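Ribose-5-phosphate isomerase RpiB (PDB 1O1X) probably interconverts ribose 5-phosphate and ribulose 5-phosphate as an aldose-ketose isomerase. Local coordinates at residues Ala96-Pro101 / Asn114-Pro119; Lys14-Ser19 / Lys59-Ser64. All blocks are in the same frame, centred on the assembly; numbering follows the deposited sequence. Where two conformers were deposited one is given.

Both contacts are built on the one parallel sheet of the subunit, whose five strands run in the order 40-43, 14-18, 72-75, 115-117, 95-97. Contact 2 comes first along the chain and sets helix 54-66 against strand 14-18; contact 1 follows and pairs strand 95-97, at one border of the sheet within the chain, with strand 115-117. Their centres lie about 14 Å apart, yet they meet directly, since CD1 of Ile-115 packs 3.9 Å from CG1 of Val-61. Strand 72-75 lies between strands 14-18 and 115-117. Contact 1 thus joins strand to strand and contact 2 joins sheet to helix, within a single alpha/beta core.

Contact 1 (Ala96-Pro101 / Asn114-Pro119); sequences ALCLFP and NILVLP
Ala-96 and Leu-97 pair in parallel with Leu-116 and Val-117, and three backbone hydrogen bonds zip the segments together. Ala-96 N donates to Ile-115 O (2.8 Å), Val-117 N to Ala-96 O (2.9 Å) and Cys-98 N to Val-117 O (3.1 Å). CA of Leu-97 adds a CH...O contact to Val-117 O. The two strands and helix 101-109 between them form a beta-alpha-beta unit of the Rossmann-like sheet. Leu-97 and Val-117 share the face covered by helix 81-87; with CG anti to the backbone N (chi1 177°), Leu-97 brings CD1 to 3.9 Å from Val-117 CG1. Leu-116 and Ala-96 lie on the other face, and just past the strand end Cys-98 CB rests against Leu-116 CD1 at 3.8 Å, with helix 101-109 packing on the cysteine. Beyond the paired residues, Leu-99, which has two conformers, in one of them lays CD1 against Pro-119 CG at 3.7 Å, while ring atom CD of the proline also nears Leu-97 CD1. Replacing Pro-119 with glycine would probably leave a gap beside the Leu-97 methyl, and beside that of Leu-99 in this conformer. Met-103 of a second subunit packs on Leu-97 and Leu-99.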
# COMPACT_ATOMS: atom_id res chain seq x y z
N ALA A 96 -5.98 5.10 14.69
CA ALA A 96 -5.67 4.08 13.70
C ALA A 96 -5.09 4.69 12.43
O ALA A 96 -5.77 5.41 11.70
CB ALA A 96 -6.93 3.28 13.34
N LEU A 97 -3.85 4.33 12.14
CA LEU A 97 -3.12 4.73 10.93
C LEU A 97 -3.62 3.84 9.78
O LEU A 97 -3.37 2.62 9.75
CB LEU A 97 -1.62 4.55 11.18
CG LEU A 97 -0.65 4.84 10.04
CD1 LEU A 97 -0.95 6.14 9.38
CD2 LEU A 97 0.82 4.77 10.49
N CYS A 98 -4.36 4.43 8.85
CA CYS A 98 -4.98 3.69 7.76
C CYS A 98 -4.49 4.19 6.43
O CYS A 98 -4.58 5.40 6.13
CB CYS A 98 -6.50 3.85 7.84
SG CYS A 98 -7.26 3.23 9.38
N LEU A 99 -3.98 3.27 5.62
CA LEU A 99 -3.44 3.62 4.30
C LEU A 99 -4.38 3.30 3.15
O LEU A 99 -4.13 3.67 2.00
CB LEU A 99 -2.10 2.93 4.08
CG LEU A 99 -0.91 3.86 4.34
CD1 LEU A 99 -0.90 4.29 5.82
CD2 LEU A 99 0.41 3.17 3.93
N PHE A 100 -5.42 2.53 3.43
CA PHE A 100 -6.46 2.22 2.43
C PHE A 100 -7.81 1.92 3.16
O PHE A 100 -7.80 1.66 4.39
CB PHE A 100 -6.04 1.12 1.41
CG PHE A 100 -5.62 -0.20 2.04
CD1 PHE A 100 -4.31 -0.40 2.45
CD2 PHE A 100 -6.54 -1.24 2.19
CE1 PHE A 100 -3.93 -1.62 3.02
CE2 PHE A 100 -6.17 -2.43 2.73
CZ PHE A 100 -4.88 -2.62 3.17
N PRO A 101 -8.94 2.04 2.46
CA PRO A 101 -10.25 1.96 3.11
C PRO A 101 -10.55 0.74 3.98
O PRO A 101 -11.15 0.92 5.05
CB PRO A 101 -11.21 2.11 1.94
CG PRO A 101 -10.43 2.99 0.98
CD PRO A 101 -9.08 2.40 1.03
N ASN A 114 -11.46 5.80 17.41
CA ASN A 114 -12.07 7.12 17.52
C ASN A 114 -11.23 8.24 16.91
O ASN A 114 -11.68 9.35 16.77
CB ASN A 114 -12.53 7.41 18.96
CG ASN A 114 -11.45 7.23 20.00
OD1 ASN A 114 -10.26 7.23 19.70
ND2 ASN A 114 -11.86 7.16 21.27
N ILE A 115 -10.02 7.89 16.48
CA ILE A 115 -9.18 8.79 15.70
C ILE A 115 -8.62 8.07 14.50
O ILE A 115 -8.07 6.97 14.61
CB ILE A 115 -8.00 9.42 16.54
CG1 ILE A 115 -8.54 10.28 17.69
CG2 ILE A 115 -7.11 10.25 15.64
CD1 ILE A 115 -7.47 11.02 18.46
N LEU A 116 -8.79 8.70 13.35
CA LEU A 116 -8.22 8.25 12.09
C LEU A 116 -6.90 9.00 11.87
O LEU A 116 -6.86 10.21 11.93
CB LEU A 116 -9.17 8.53 10.93
CG LEU A 116 -8.61 8.42 9.50
CD1 LEU A 116 -8.21 6.99 9.26
CD2 LEU A 116 -9.63 8.88 8.48
N VAL A 117 -5.84 8.27 11.59
CA VAL A 117 -4.58 8.88 11.29
C VAL A 117 -4.25 8.63 9.82
O VAL A 117 -4.29 7.47 9.34
CB VAL A 117 -3.43 8.33 12.22
CG1 VAL A 117 -2.09 8.94 11.84
CG2 VAL A 117 -3.76 8.55 13.69
N LEU A 118 -3.85 9.69 9.14
CA LEU A 118 -3.52 9.64 7.73
C LEU A 118 -2.12 10.16 7.47
O LEU A 118 -1.67 11.11 8.08
CB LEU A 118 -4.49 10.52 6.93
CG LEU A 118 -5.96 10.17 6.99
CD1 LEU A 118 -6.80 11.29 6.39
CD2 LEU A 118 -6.21 8.87 6.27
N PRO A 119 -1.43 9.52 6.53
CA PRO A 119 -0.11 9.97 6.10
C PRO A 119 -0.14 11.02 4.97
O PRO A 119 -0.29 10.69 3.77
CB PRO A 119 0.52 8.71 5.59
CG PRO A 119 -0.59 7.94 5.06
CD PRO A 119 -1.82 8.29 5.86

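Contact 2 (Lys14-Ser19 / Lys59-Ser64); sequences KIAIAS and KKVVQS
Val-61 turns its side chain onto strand 14-18 between Ala-16 and Ala-18, the two alanines that face helix 54-66. This is the helix-on-sheet packing of an alpha/beta sandwich with a Rossmann-like parallel sheet. Helix segment 59-64 runs nearly antiparallel to strand 14-18, at 165° between their directions, and the axes of these segments approach to 7.9 Å. No hydrogen bond crosses between the segments.

The two methyls of Val-61 divide the strand between them. CG1, anti to the backbone N (chi1 170°), lies over the Ala-16 end, 3.8 Å from Ala-16 O and 4.2 Å from Ala-16 CB. CG2 reaches the other way along the strand and meets the methyl of Ala-18, with Ala-18 CB at 3.6 Å; it also touches the backbone carbonyl carbon of Ile-17. Small residues on this face of the strand thus let a branched side chain come down close to the backbone. Ile-15 and Ile-17 point from the opposite face, where Ile-17 packs on helix 24-36. Leu-75 of the neighbouring strand 72-75 touches both Ala-18 and Val-61, continuing the apolar layer across the sheet.

One turn further along the helix, Ser-64 also points at the strand. Its hydroxyl and CB both lie against the methyl of Ala-16, with Ser-64 OG 3.9 Å from Ala-16 CB.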
# COMPACT_ATOMS: atom_id res chain seq x y z
N LYS A 14 -19.41 15.25 14.33
CA LYS A 14 -18.46 16.35 14.55
C LYS A 14 -17.03 15.81 14.56
O LYS A 14 -16.70 14.90 15.34
CB LYS A 14 -18.75 17.11 15.84
CG LYS A 14 -17.81 18.35 16.03
CD LYS A 14 -18.20 19.20 17.22
CE LYS A 14 -17.26 20.37 17.54
NZ LYS A 14 -18.08 21.43 18.29
N ILE A 15 -16.17 16.41 13.72
CA ILE A 15 -14.79 15.98 13.57
C ILE A 15 -13.84 17.06 14.10
O ILE A 15 -14.01 18.23 13.80
CB ILE A 15 -14.47 15.78 12.07
CG1 ILE A 15 -15.43 14.75 11.42
CG2 ILE A 15 -13.00 15.43 11.85
CD1 ILE A 15 -15.61 13.43 12.03
N ALA A 16 -12.86 16.64 14.91
CA ALA A 16 -11.74 17.47 15.32
C ALA A 16 -10.53 17.04 14.47
O ALA A 16 -10.17 15.87 14.45
CB ALA A 16 -11.44 17.25 16.75
N ILE A 17 -9.91 17.97 13.76
CA ILE A 17 -8.82 17.65 12.86
C ILE A 17 -7.59 18.47 13.23
O ILE A 17 -7.70 19.61 13.70
CB ILE A 17 -9.26 17.84 11.39
CG1 ILE A 17 -8.22 17.30 10.40
CG2 ILE A 17 -9.55 19.34 11.07
CD1 ILE A 17 -8.79 17.10 8.98
N ALA A 18 -6.43 17.89 13.00
CA ALA A 18 -5.16 18.57 13.17
C ALA A 18 -4.06 17.88 12.39
O ALA A 18 -4.12 16.69 12.09
CB ALA A 18 -4.79 18.66 14.64
N SER A 19 -3.03 18.65 12.08
CA SER A 19 -1.84 18.17 11.40
C SER A 19 -0.60 18.97 11.79
O SER A 19 -0.70 20.09 12.30
CB SER A 19 -2.02 18.28 9.90
OG SER A 19 -1.87 19.61 9.44
N LYS A 59 -2.38 16.29 20.90
CA LYS A 59 -2.96 16.56 22.22
C LYS A 59 -4.25 17.37 22.10
O LYS A 59 -5.19 17.15 22.87
CB LYS A 59 -2.01 17.37 23.11
CG LYS A 59 -0.81 16.60 23.60
CD LYS A 59 0.14 17.53 24.34
CE LYS A 59 1.18 16.71 25.10
NZ LYS A 59 2.31 16.14 24.28
N LYS A 60 -4.30 18.29 21.16
CA LYS A 60 -5.50 19.12 20.97
C LYS A 60 -6.72 18.27 20.52
O LYS A 60 -7.83 18.47 20.98
CB LYS A 60 -5.24 20.24 19.96
CG LYS A 60 -4.10 21.19 20.32
CD LYS A 60 -3.82 22.20 19.23
CE LYS A 60 -2.67 23.20 19.60
NZ LYS A 60 -2.90 23.78 20.95
N VAL A 61 -6.50 17.38 19.58
CA VAL A 61 -7.57 16.48 19.10
C VAL A 61 -7.95 15.46 20.19
O VAL A 61 -9.14 15.22 20.45
CB VAL A 61 -7.20 15.77 17.78
CG1 VAL A 61 -8.19 14.66 17.42
CG2 VAL A 61 -7.14 16.77 16.63
N VAL A 62 -6.95 14.91 20.86
CA VAL A 62 -7.17 14.03 21.99
C VAL A 62 -8.04 14.67 23.04
O VAL A 62 -8.99 14.04 23.53
CB VAL A 62 -5.86 13.56 22.58
CG1 VAL A 62 -6.06 12.96 23.96
CG2 VAL A 62 -5.17 12.54 21.60
N GLN A 63 -7.72 15.89 23.41
CA GLN A 63 -8.48 16.55 24.46
C GLN A 63 -9.96 16.69 24.03
O GLN A 63 -10.88 16.53 24.80
CB GLN A 63 -7.84 17.90 24.76
CG GLN A 63 -8.71 18.91 25.49
CD GLN A 63 -9.01 18.49 26.88
OE1 GLN A 63 -8.23 17.74 27.49
NE2 GLN A 63 -10.16 18.95 27.40
N SER A 64 -10.15 17.00 22.77
CA SER A 64 -11.48 17.19 22.23
C SER A 64 -12.29 15.87 22.24
O SER A 64 -13.48 15.86 22.60
CB SER A 64 -11.36 17.83 20.85
OG SER A 64 -12.65 18.09 20.37